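Local coordinates for protein dihydroorotase (Saccharomyces cerevisiae, PDB 7CA0) that catalyses the interconversion of N-carbamoyl-L-aspartate and dihydroorotate, a step of de novo pyrimidine biosynthesis, with two zinc ions per subunit, at residues H16-A21 against A260-Q265; T27-D32 against G276-S281; I40-Q45 against S73-K78. All blocks are in the same frame, centred on the assembly; numbering follows the deposited sequence.

Along the chain, segments 16-21, 27-32, 40-45 and 73-78 come first, 260-265 and 276-281 last. Contacts 1 and 2 therefore interleave, with contact 3 nested inside the loops both close. Contacts 1 and 2, centred about 10 Å apart, draw on the consecutive helices 20-26 and 29-32 and share the long loop between strand 253-255 and helix 283-293; Ala-260 N lies 3.0 Å from Val-277 O in a probable hydrogen bond. Contact 3 is centred about 16 Å from contact 1, where Asn-43 approaches His-16, and about 19 Å from contact 2. All three reach the bound 5-fluoroorotate, so loops from the first and later parts of the TIM-barrel chain converge on one zinc-containing active site.

Contact 1: residues H16-A21 against A260-Q265; sequences HVREGA and APHPVQ. With ZN (zinc ion), chain E; FOT (5-fluoro-2,6-dioxo-1,2,3,6-tetrahydropyrimidine-4-carboxylic acid), chain G.
The carbonyl oxygen of Pro-261 is gripped side-on by two nitrogens of Arg-18, which approaches from the opposite direction to the proline. Arg-18 NE bonds to Pro-261 O at 2.8 Å and lies in the carbonyl plane. NH2 bonds to the same oxygen at 2.7 Å but sits above that plane, 46° out of it. Seen from the arginine, the oxygen stays almost in the guanidinium plane, and this two-nitrogen grip on one oxygen limits rotation of the guanidinium. A bend at chi2 (-52°) folds the Arg-18 chain back so that its head reaches both Pro-261 and the bound 5-fluoroorotate (FOT). NH1 donates to O2 of FOT, though the modelled separation is too short to be taken literally. NH2 also comes over a face of the His-262 ring, 3.1 Å from His-262 NE2, at an angle too poor for a hydrogen bond. That NE2 instead donates to FOT O6, again at a doubtfully short distance. Cutting Arg-18 back to an alanine is likely to leave the Pro-261 carbonyl and FOT O2 without these donors and to open a gap beside the ligand. His-16 binds zinc through NE2 at 2.1 Å, together with His-14 and Asp-258, and the FOT edge carrying N3 and O2 lies over one face of the His-16 ring, N3 offset toward its rim. Ala-260 CB comes to 3.4 Å from FOT C6, while Pro-261 CD packs 3.3 Å from His-16 O. The site thus joins metal ligation to recognition of both ring carbonyls. Segment 16-21 runs from strand 11-15 into helix 20-26, whose Met-22 and Val-26 pack against Pro-261; segment 260-265 belongs to the loop after strand 253-255, paired through its backbone with Val-277.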
loop_
_atom_site.group_PDB
_atom_site.type_symbol
_atom_site.label_atom_id
_atom_site.label_comp_id
_atom_site.label_asym_id
_atom_site.label_seq_id
_atom_site.Cartn_x
_atom_site.Cartn_y
_atom_site.Cartn_z
ATOM N N HIS A 16 -2.663 22.658 -1.201
ATOM C CA HIS A 16 -3.505 22.495 -2.374
ATOM C C HIS A 16 -4.918 22.957 -2.080
ATOM O O HIS A 16 -5.545 22.469 -1.135
ATOM C CB HIS A 16 -3.542 21.037 -2.830
ATOM C CG HIS A 16 -2.224 20.525 -3.300
ATOM N ND1 HIS A 16 -1.880 20.484 -4.633
ATOM C CD2 HIS A 16 -1.155 20.053 -2.619
ATOM C CE1 HIS A 16 -0.653 20.008 -4.753
ATOM N NE2 HIS A 16 -0.192 19.734 -3.547
ATOM N N VAL A 17 -5.440 23.898 -2.863
ATOM C CA VAL A 17 -6.811 24.399 -2.558
ATOM C C VAL A 17 -7.753 24.205 -3.739
ATOM O O VAL A 17 -8.844 24.729 -3.680
ATOM C CB VAL A 17 -6.793 25.889 -2.170
ATOM C CG1 VAL A 17 -8.209 26.408 -1.979
ATOM C CG2 VAL A 17 -5.965 26.102 -0.911
ATOM N N ARG A 18 -7.289 23.557 -4.802
ATOM C CA ARG A 18 -8.100 23.217 -6.002
ATOM C C ARG A 18 -8.740 24.462 -6.615
ATOM O O ARG A 18 -8.107 25.508 -6.650
ATOM C CB ARG A 18 -9.187 22.191 -5.676
ATOM C CG ARG A 18 -8.704 20.983 -4.895
ATOM C CD ARG A 18 -7.506 20.288 -5.489
ATOM N NE ARG A 18 -7.237 19.054 -4.790
ATOM C CZ ARG A 18 -6.110 18.383 -4.848
ATOM N NH1 ARG A 18 -5.116 18.814 -5.590
ATOM N NH2 ARG A 18 -5.981 17.274 -4.162
ATOM N N GLU A 19 -9.939 24.289 -7.156
ATOM C CA GLU A 19 -10.730 25.375 -7.768
ATOM C C GLU A 19 -12.209 25.115 -7.491
ATOM O O GLU A 19 -12.530 24.180 -6.777
ATOM C CB GLU A 19 -10.560 25.341 -9.279
ATOM C CG GLU A 19 -9.356 26.089 -9.788
ATOM C CD GLU A 19 -9.214 26.031 -11.297
ATOM O OE1 GLU A 19 -8.895 24.947 -11.817
ATOM O OE2 GLU A 19 -9.430 27.067 -11.947
ATOM N N GLY A 20 -13.082 26.009 -7.940
ATOM C CA GLY A 20 -14.512 25.831 -7.843
ATOM C C GLY A 20 -14.987 25.626 -6.424
ATOM O O GLY A 20 -14.420 26.163 -5.461
ATOM N N ALA A 21 -16.014 24.783 -6.284
ATOM C CA ALA A 21 -16.666 24.609 -4.989
ATOM C C ALA A 21 -15.714 24.014 -3.958
ATOM O O ALA A 21 -15.793 24.340 -2.769
ATOM C CB ALA A 21 -17.903 23.729 -5.151
ATOM N N ALA A 260 -4.149 17.921 0.620
ATOM C CA ALA A 260 -4.568 17.609 -0.746
ATOM C C ALA A 260 -6.012 17.119 -0.720
ATOM O O ALA A 260 -6.264 15.920 -0.534
ATOM C CB ALA A 260 -3.664 16.550 -1.368
ATOM N N PRO A 261 -6.988 18.021 -0.836
ATOM C CA PRO A 261 -8.397 17.597 -0.745
ATOM C C PRO A 261 -8.854 16.838 -1.988
ATOM O O PRO A 261 -8.523 17.200 -3.121
ATOM C CB PRO A 261 -9.163 18.915 -0.581
ATOM C CG PRO A 261 -8.240 19.986 -1.090
ATOM C CD PRO A 261 -6.831 19.474 -1.040
ATOM N N HIS A 262 -9.577 15.733 -1.753
ATOM C CA HIS A 262 -10.281 14.950 -2.762
ATOM C C HIS A 262 -11.663 14.602 -2.229
ATOM O O HIS A 262 -11.798 14.252 -1.044
ATOM C CB HIS A 262 -9.535 13.646 -3.114
ATOM C CG HIS A 262 -8.287 13.862 -3.913
ATOM N ND1 HIS A 262 -8.296 13.986 -5.283
ATOM C CD2 HIS A 262 -6.997 14.001 -3.532
ATOM C CE1 HIS A 262 -7.065 14.198 -5.717
ATOM N NE2 HIS A 262 -6.257 14.210 -4.673
ATOM N N PRO A 263 -12.701 14.659 -3.056
ATOM C CA PRO A 263 -14.011 14.204 -2.582
ATOM C C PRO A 263 -13.957 12.720 -2.244
ATOM O O PRO A 263 -13.183 11.956 -2.826
ATOM C CB PRO A 263 -14.960 14.511 -3.756
ATOM C CG PRO A 263 -14.082 14.785 -4.931
ATOM C CD PRO A 263 -12.746 15.215 -4.425
ATOM N N VAL A 264 -14.730 12.338 -1.228
ATOM C CA VAL A 264 -14.710 10.963 -0.727
ATOM C C VAL A 264 -14.866 9.939 -1.853
ATOM O O VAL A 264 -14.273 8.857 -1.805
ATOM C CB VAL A 264 -15.775 10.782 0.371
ATOM C CG1 VAL A 264 -17.181 10.964 -0.180
ATOM C CG2 VAL A 264 -15.624 9.427 0.992
ATOM N N GLN A 265 -15.670 10.249 -2.876
ATOM C CA GLN A 265 -15.883 9.281 -3.950
ATOM C C GLN A 265 -14.619 9.016 -4.754
ATOM O O GLN A 265 -14.535 7.972 -5.415
ATOM C CB GLN A 265 -16.965 9.774 -4.916
ATOM C CG GLN A 265 -18.036 10.573 -4.215
ATOM C CD GLN A 265 -17.730 12.056 -4.275
ATOM O OE1 GLN A 265 -17.201 12.550 -5.279
ATOM N NE2 GLN A 265 -17.992 12.763 -3.176
HETATM ZN ZN ZN E . 1.375 18.535 -2.952
HETATM C C2 FOT G . -2.464 17.048 -5.249
HETATM C C6 FOT G . -3.025 15.064 -4.361
HETATM C C5 FOT G . -1.685 14.827 -4.023
HETATM O O2 FOT G . -2.849 18.009 -5.790
HETATM N N3 FOT G . -1.126 16.931 -4.964
HETATM N N1 FOT G . -3.418 16.145 -4.963
HETATM O O6 FOT G . -3.939 14.348 -4.144
HETATM F F5 FOT G . -1.255 13.705 -3.377
HETATM C C4 FOT G . -0.682 15.849 -4.359
HETATM C C41 FOT G . 0.816 15.666 -4.029
HETATM O O42 FOT G . 1.710 16.263 -4.663
HETATM O O41 FOT G . 1.215 14.911 -3.114
#

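Contact 2: residues T27-D32 against G276-S281; sequences TPKIRD and GVYSQS. With FOT (5-fluoro-2,6-dioxo-1,2,3,6-tetrahydropyrimidine-4-carboxylic acid), chain G.
Lys-29 and Ser-281 bring the short helix 29-32 and the 3-10 turn at 280-281 together with CA atoms 5.0 Å apart, and no direct hydrogen bond joins the two backbones. The contact packs this helix, which follows helix 20-26, against the loop leading from strand 253-255 into helix 283-293. The aliphatic part of Lys-29 does the packing: CG lies 3.4 Å from Tyr-278 OH and 3.6 Å from Ser-281 OG, the lysine crossing the tyrosine at about a right angle. These two hydroxyls are hydrogen-bonded to each other. Bends at chi2 and chi4 carry the ammonium away, so that NZ ends on Leu-25 O. Ile-30 and Gln-280 lie side by side, pointing the same way, with Ile-30 CG1 3.7 Å from Gln-280 CG. The Gln-280 amide reaches Asp-12 through NE2, and Val-15 of strand 11-15 touches both side chains. A water also accepts from Gln-280 NE2. The join therefore rests on hydrocarbon packing and this one water, which donates to a carbonyl of each segment, Ile-30 O and Gln-280 O (2.6 Å); the 3.4 Å approach of Lys-29 O to Gln-280 O, two acceptors, adds no bond.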
loop_
_atom_site.group_PDB
_atom_site.type_symbol
_atom_site.label_atom_id
_atom_site.label_comp_id
_atom_site.label_asym_id
_atom_site.label_seq_id
_atom_site.Cartn_x
_atom_site.Cartn_y
_atom_site.Cartn_z
ATOM N N THR A 27 -10.323 26.760 1.039
ATOM C CA THR A 27 -9.473 27.931 1.271
ATOM C C THR A 27 -9.670 28.594 2.636
ATOM O O THR A 27 -8.651 28.924 3.270
ATOM C CB THR A 27 -9.669 28.977 0.165
ATOM O OG1 THR A 27 -9.481 28.377 -1.122
ATOM C CG2 THR A 27 -8.649 30.096 0.339
ATOM N N PRO A 28 -10.892 28.792 3.159
ATOM C CA PRO A 28 -11.017 29.308 4.542
ATOM C C PRO A 28 -10.468 28.380 5.619
ATOM O O PRO A 28 -10.198 28.842 6.734
ATOM C CB PRO A 28 -12.533 29.508 4.720
ATOM C CG PRO A 28 -13.108 29.507 3.330
ATOM C CD PRO A 28 -12.210 28.627 2.516
ATOM N N LYS A 29 -10.298 27.090 5.342
ATOM C CA LYS A 29 -9.807 26.190 6.378
ATOM C C LYS A 29 -8.322 26.393 6.664
ATOM O O LYS A 29 -7.837 25.960 7.720
ATOM C CB LYS A 29 -10.078 24.743 5.968
ATOM C CG LYS A 29 -11.554 24.433 5.756
ATOM C CD LYS A 29 -12.349 24.735 7.006
ATOM C CE LYS A 29 -13.734 24.104 6.948
ATOM N NZ LYS A 29 -14.525 24.672 5.825
ATOM N N ILE A 30 -7.599 27.074 5.768
ATOM C CA ILE A 30 -6.200 27.397 6.042
ATOM C C ILE A 30 -6.099 28.187 7.337
ATOM O O ILE A 30 -5.301 27.859 8.225
ATOM C CB ILE A 30 -5.586 28.187 4.874
ATOM C CG1 ILE A 30 -5.402 27.298 3.648
ATOM C CG2 ILE A 30 -4.249 28.798 5.308
ATOM C CD1 ILE A 30 -5.102 28.079 2.382
ATOM N N ARG A 31 -6.902 29.254 7.455
ATOM C CA ARG A 31 -6.952 30.013 8.702
ATOM C C ARG A 31 -7.544 29.179 9.837
ATOM O O ARG A 31 -6.972 29.113 10.929
ATOM C CB ARG A 31 -7.746 31.307 8.508
ATOM C CG ARG A 31 -7.856 32.111 9.789
ATOM C CD ARG A 31 -8.002 33.595 9.549
ATOM N NE ARG A 31 -8.506 34.248 10.750
ATOM C CZ ARG A 31 -7.876 35.216 11.399
ATOM N NH1 ARG A 31 -6.708 35.665 10.966
ATOM N NH2 ARG A 31 -8.424 35.740 12.481
ATOM N N ASP A 32 -8.674 28.504 9.598
ATOM C CA ASP A 32 -9.257 27.724 10.692
ATOM C C ASP A 32 -8.298 26.658 11.184
ATOM O O ASP A 32 -8.419 26.215 12.329
ATOM C CB ASP A 32 -10.577 27.055 10.298
ATOM C CG ASP A 32 -11.636 28.044 9.850
ATOM O OD1 ASP A 32 -11.533 29.244 10.192
ATOM O OD2 ASP A 32 -12.581 27.615 9.154
ATOM N N GLY A 276 -3.543 11.298 -1.686
ATOM C CA GLY A 276 -3.606 12.596 -1.004
ATOM C C GLY A 276 -4.369 12.589 0.308
ATOM O O GLY A 276 -5.429 11.954 0.428
ATOM N N VAL A 277 -3.828 13.305 1.294
ATOM C CA VAL A 277 -4.378 13.379 2.646
ATOM C C VAL A 277 -4.780 14.815 2.906
ATOM O O VAL A 277 -4.001 15.727 2.630
ATOM C CB VAL A 277 -3.342 12.919 3.696
ATOM C CG1 VAL A 277 -3.910 13.006 5.085
ATOM C CG2 VAL A 277 -2.809 11.513 3.412
ATOM N N TYR A 278 -5.985 15.016 3.428
ATOM C CA TYR A 278 -6.482 16.358 3.731
ATOM C C TYR A 278 -6.223 16.666 5.196
ATOM O O TYR A 278 -6.833 16.052 6.073
ATOM C CB TYR A 278 -7.966 16.495 3.418
ATOM C CG TYR A 278 -8.537 17.816 3.883
ATOM C CD1 TYR A 278 -8.235 18.992 3.218
ATOM C CD2 TYR A 278 -9.396 17.883 4.969
ATOM C CE1 TYR A 278 -8.753 20.203 3.628
ATOM C CE2 TYR A 278 -9.913 19.087 5.388
ATOM C CZ TYR A 278 -9.589 20.243 4.717
ATOM O OH TYR A 278 -10.108 21.439 5.141
ATOM N N SER A 279 -5.296 17.597 5.456
ATOM C CA SER A 279 -4.919 17.994 6.810
ATOM C C SER A 279 -5.169 19.468 7.120
ATOM O O SER A 279 -4.821 19.915 8.222
ATOM C CB SER A 279 -3.432 17.678 7.051
ATOM O OG SER A 279 -2.610 18.403 6.133
ATOM N N GLN A 280 -5.727 20.248 6.184
ATOM C CA GLN A 280 -5.734 21.707 6.343
ATOM C C GLN A 280 -6.540 22.155 7.551
ATOM O O GLN A 280 -6.139 23.078 8.265
ATOM C CB GLN A 280 -6.308 22.386 5.104
ATOM C CG GLN A 280 -5.772 23.789 4.914
ATOM C CD GLN A 280 -4.365 23.761 4.359
ATOM O OE1 GLN A 280 -4.167 23.389 3.197
ATOM N NE2 GLN A 280 -3.372 24.114 5.187
ATOM N N SER A 281 -7.680 21.511 7.792
ATOM C CA SER A 281 -8.621 21.978 8.796
ATOM C C SER A 281 -8.038 21.961 10.198
ATOM O O SER A 281 -8.511 22.704 11.063
ATOM C CB SER A 281 -9.866 21.103 8.743
ATOM O OG SER A 281 -10.650 21.508 7.641
HETATM C C2 FOT G . -2.464 17.048 -5.249
HETATM C C6 FOT G . -3.025 15.064 -4.361
HETATM C C5 FOT G . -1.685 14.827 -4.023
HETATM O O2 FOT G . -2.849 18.009 -5.790
HETATM N N3 FOT G . -1.126 16.931 -4.964
HETATM N N1 FOT G . -3.418 16.145 -4.963
HETATM O O6 FOT G . -3.939 14.348 -4.144
HETATM F F5 FOT G . -1.255 13.705 -3.377
HETATM C C4 FOT G . -0.682 15.849 -4.359
HETATM C C41 FOT G . 0.816 15.666 -4.029
HETATM O O42 FOT G . 1.710 16.263 -4.663
HETATM O O41 FOT G . 1.215 14.911 -3.114
HETATM O O HOH W 1 -4.432 25.015 7.995
#

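Contact 3: residues I40-Q45 against S73-K78; sequences IMPNLQ and SFYLSK. With FOT (5-fluoro-2,6-dioxo-1,2,3,6-tetrahydropyrimidine-4-carboxylic acid), chain G.
Ser-73 reaches across from one barrel loop to another, its hydroxyl donating to Ile-40 O at 2.7 Å, in the carbonyl plane. The two segments follow strands 37-40 and 69-71, joined through the backbones of Ile-40 and Leu-71, in the TIM barrel typical of metal-dependent amidohydrolases. Ser-73 OG also comes to 3.2 Å from Pro-42 CD. The Pro-42 ring packs against the neighbouring loop: its CG meets Phe-74 O at 3.4 Å and Tyr-75 CB at 3.7 Å. Tyr-75 has its ring turned away from its own N, chi1 -176°, which carries the aromatic group alongside Asn-43. CA and CB of Asn-43 lie at the ring's edge, with CA 3.8 Å from Tyr-75 CD2. The far end of the tyrosine is held by its OH on Asn-107 O, and its ring meets that of Tyr-100. Asn-43 is the centre of an inverse gamma turn, closed by a weak bond from Leu-44 N to Pro-42 O. Its CG sits between the backbone N and the carbonyl carbon (chi1 61°), which takes the amide out of the contact and into the active site. There OD1 makes a weak hydrogen bond to the zinc ligand His-16, and ND2 is also bonded to Thr-106 O. These partners probably restrain the amide from flipping, so this loop join positions a group that binds the ligand. The remaining grip is on the bound ligand: Asn-43 ND2 donates to O2 of 5-fluoroorotate at 2.6 Å, with an N-H...O angle of 157°.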
loop_
_atom_site.group_PDB
_atom_site.type_symbol
_atom_site.label_atom_id
_atom_site.label_comp_id
_atom_site.label_asym_id
_atom_site.label_seq_id
_atom_site.Cartn_x
_atom_site.Cartn_y
_atom_site.Cartn_z
ATOM N N ILE A 40 0.874 28.169 -2.280
ATOM C CA ILE A 40 -0.201 27.551 -3.062
ATOM C C ILE A 40 0.365 26.805 -4.274
ATOM O O ILE A 40 1.070 27.388 -5.103
ATOM C CB ILE A 40 -1.238 28.604 -3.497
ATOM C CG1 ILE A 40 -1.844 29.285 -2.273
ATOM C CG2 ILE A 40 -2.364 27.970 -4.274
ATOM C CD1 ILE A 40 -2.669 28.353 -1.411
ATOM N N MET A 41 0.038 25.503 -4.388
ATOM C CA MET A 41 0.570 24.653 -5.440
ATOM C C MET A 41 -0.254 24.775 -6.723
ATOM O O MET A 41 -1.429 25.140 -6.674
ATOM C CB MET A 41 0.615 23.200 -4.973
ATOM C CG MET A 41 1.687 22.904 -3.909
ATOM S SD MET A 41 3.312 23.401 -4.480
ATOM C CE MET A 41 4.436 23.054 -3.123
ATOM N N PRO A 42 0.362 24.520 -7.884
ATOM C CA PRO A 42 -0.247 24.852 -9.189
ATOM C C PRO A 42 -0.886 23.707 -9.993
ATOM O O PRO A 42 -1.241 23.934 -11.163
ATOM C CB PRO A 42 0.965 25.392 -9.953
ATOM C CG PRO A 42 2.087 24.467 -9.501
ATOM C CD PRO A 42 1.796 24.185 -8.024
ATOM N N ASN A 43 -1.028 22.500 -9.454
ATOM C CA ASN A 43 -1.440 21.359 -10.269
ATOM C C ASN A 43 -2.965 21.311 -10.426
ATOM O O ASN A 43 -3.634 20.335 -10.094
ATOM C CB ASN A 43 -0.888 20.069 -9.675
ATOM C CG ASN A 43 -1.393 19.814 -8.261
ATOM O OD1 ASN A 43 -1.774 20.749 -7.560
ATOM N ND2 ASN A 43 -1.421 18.544 -7.846
ATOM N N LEU A 44 -3.512 22.399 -10.958
ATOM C CA LEU A 44 -4.898 22.442 -11.390
ATOM C C LEU A 44 -5.023 21.834 -12.790
ATOM O O LEU A 44 -4.028 21.519 -13.462
ATOM C CB LEU A 44 -5.431 23.873 -11.407
ATOM C CG LEU A 44 -5.088 24.866 -10.310
ATOM C CD1 LEU A 44 -5.830 26.164 -10.579
ATOM C CD2 LEU A 44 -5.474 24.297 -8.967
ATOM N N GLN A 45 -6.271 21.691 -13.245
ATOM C CA GLN A 45 -6.530 21.358 -14.641
ATOM C C GLN A 45 -7.094 22.581 -15.347
ATOM O O GLN A 45 -8.225 22.990 -15.052
ATOM C CB GLN A 45 -7.512 20.192 -14.745
ATOM C CG GLN A 45 -6.974 18.860 -14.271
ATOM C CD GLN A 45 -7.927 17.710 -14.568
ATOM O OE1 GLN A 45 -8.918 17.887 -15.275
ATOM N NE2 GLN A 45 -7.634 16.528 -14.013
ATOM N N SER A 73 2.623 30.016 -7.148
ATOM C CA SER A 73 3.625 29.245 -7.867
ATOM C C SER A 73 3.155 28.954 -9.281
ATOM O O SER A 73 1.953 28.978 -9.583
ATOM C CB SER A 73 3.942 27.926 -7.161
ATOM O OG SER A 73 2.813 27.069 -7.199
ATOM N N PHE A 74 4.140 28.695 -10.145
ATOM C CA PHE A 74 3.965 28.088 -11.460
ATOM C C PHE A 74 4.199 26.583 -11.411
ATOM O O PHE A 74 4.891 26.064 -10.530
ATOM C CB PHE A 74 4.918 28.705 -12.489
ATOM C CG PHE A 74 4.443 29.996 -13.086
ATOM C CD1 PHE A 74 3.094 30.304 -13.127
ATOM C CD2 PHE A 74 5.356 30.919 -13.580
ATOM C CE1 PHE A 74 2.661 31.484 -13.698
ATOM C CE2 PHE A 74 4.931 32.110 -14.129
ATOM C CZ PHE A 74 3.585 32.395 -14.197
ATOM N N TYR A 75 3.599 25.895 -12.387
ATOM C CA TYR A 75 3.789 24.468 -12.641
ATOM C C TYR A 75 4.899 24.300 -13.680
ATOM O O TYR A 75 4.799 24.854 -14.780
ATOM C CB TYR A 75 2.454 23.895 -13.135
ATOM C CG TYR A 75 2.313 22.393 -13.390
ATOM C CD1 TYR A 75 2.821 21.796 -14.540
ATOM C CD2 TYR A 75 1.570 21.601 -12.520
ATOM C CE1 TYR A 75 2.641 20.438 -14.774
ATOM C CE2 TYR A 75 1.385 20.262 -12.739
ATOM C CZ TYR A 75 1.914 19.676 -13.861
ATOM O OH TYR A 75 1.709 18.320 -14.039
ATOM N N LEU A 76 5.977 23.599 -13.329
ATOM C CA LEU A 76 7.044 23.390 -14.307
ATOM C C LEU A 76 6.485 22.530 -15.445
ATOM O O LEU A 76 6.192 21.347 -15.231
ATOM C CB LEU A 76 8.251 22.721 -13.645
ATOM C CG LEU A 76 9.527 22.703 -14.502
ATOM C CD1 LEU A 76 10.038 24.110 -14.748
ATOM C CD2 LEU A 76 10.626 21.856 -13.897
ATOM N N SER A 77 6.299 23.178 -16.589
ATOM C CA SER A 77 5.729 22.531 -17.787
ATOM C C SER A 77 6.564 22.903 -19.006
ATOM O O SER A 77 7.544 23.643 -18.865
ATOM C CB SER A 77 4.304 22.941 -17.969
ATOM O OG SER A 77 4.232 24.196 -18.605
ATOM N N LYS A 78 6.151 22.398 -20.161
ATOM C CA LYS A 78 6.859 22.639 -21.436
ATOM C C LYS A 78 6.534 24.035 -21.964
ATOM O O LYS A 78 7.330 24.539 -22.747
ATOM C CB LYS A 78 6.434 21.557 -22.428
ATOM C CG LYS A 78 5.792 20.333 -21.790
ATOM C CD LYS A 78 5.628 19.181 -22.756
ATOM C CE LYS A 78 5.869 17.831 -22.117
ATOM N NZ LYS A 78 4.857 16.832 -22.532
HETATM C C2 FOT G . -2.464 17.048 -5.249
HETATM C C6 FOT G . -3.025 15.064 -4.361
HETATM C C5 FOT G . -1.685 14.827 -4.023
HETATM O O2 FOT G . -2.849 18.009 -5.790
HETATM N N3 FOT G . -1.126 16.931 -4.964
HETATM N N1 FOT G . -3.418 16.145 -4.963
HETATM O O6 FOT G . -3.939 14.348 -4.144
HETATM F F5 FOT G . -1.255 13.705 -3.377
HETATM C C4 FOT G . -0.682 15.849 -4.359
HETATM C C41 FOT G . 0.816 15.666 -4.029
HETATM O O42 FOT G . 1.710 16.263 -4.663
HETATM O O41 FOT G . 1.215 14.911 -3.114
#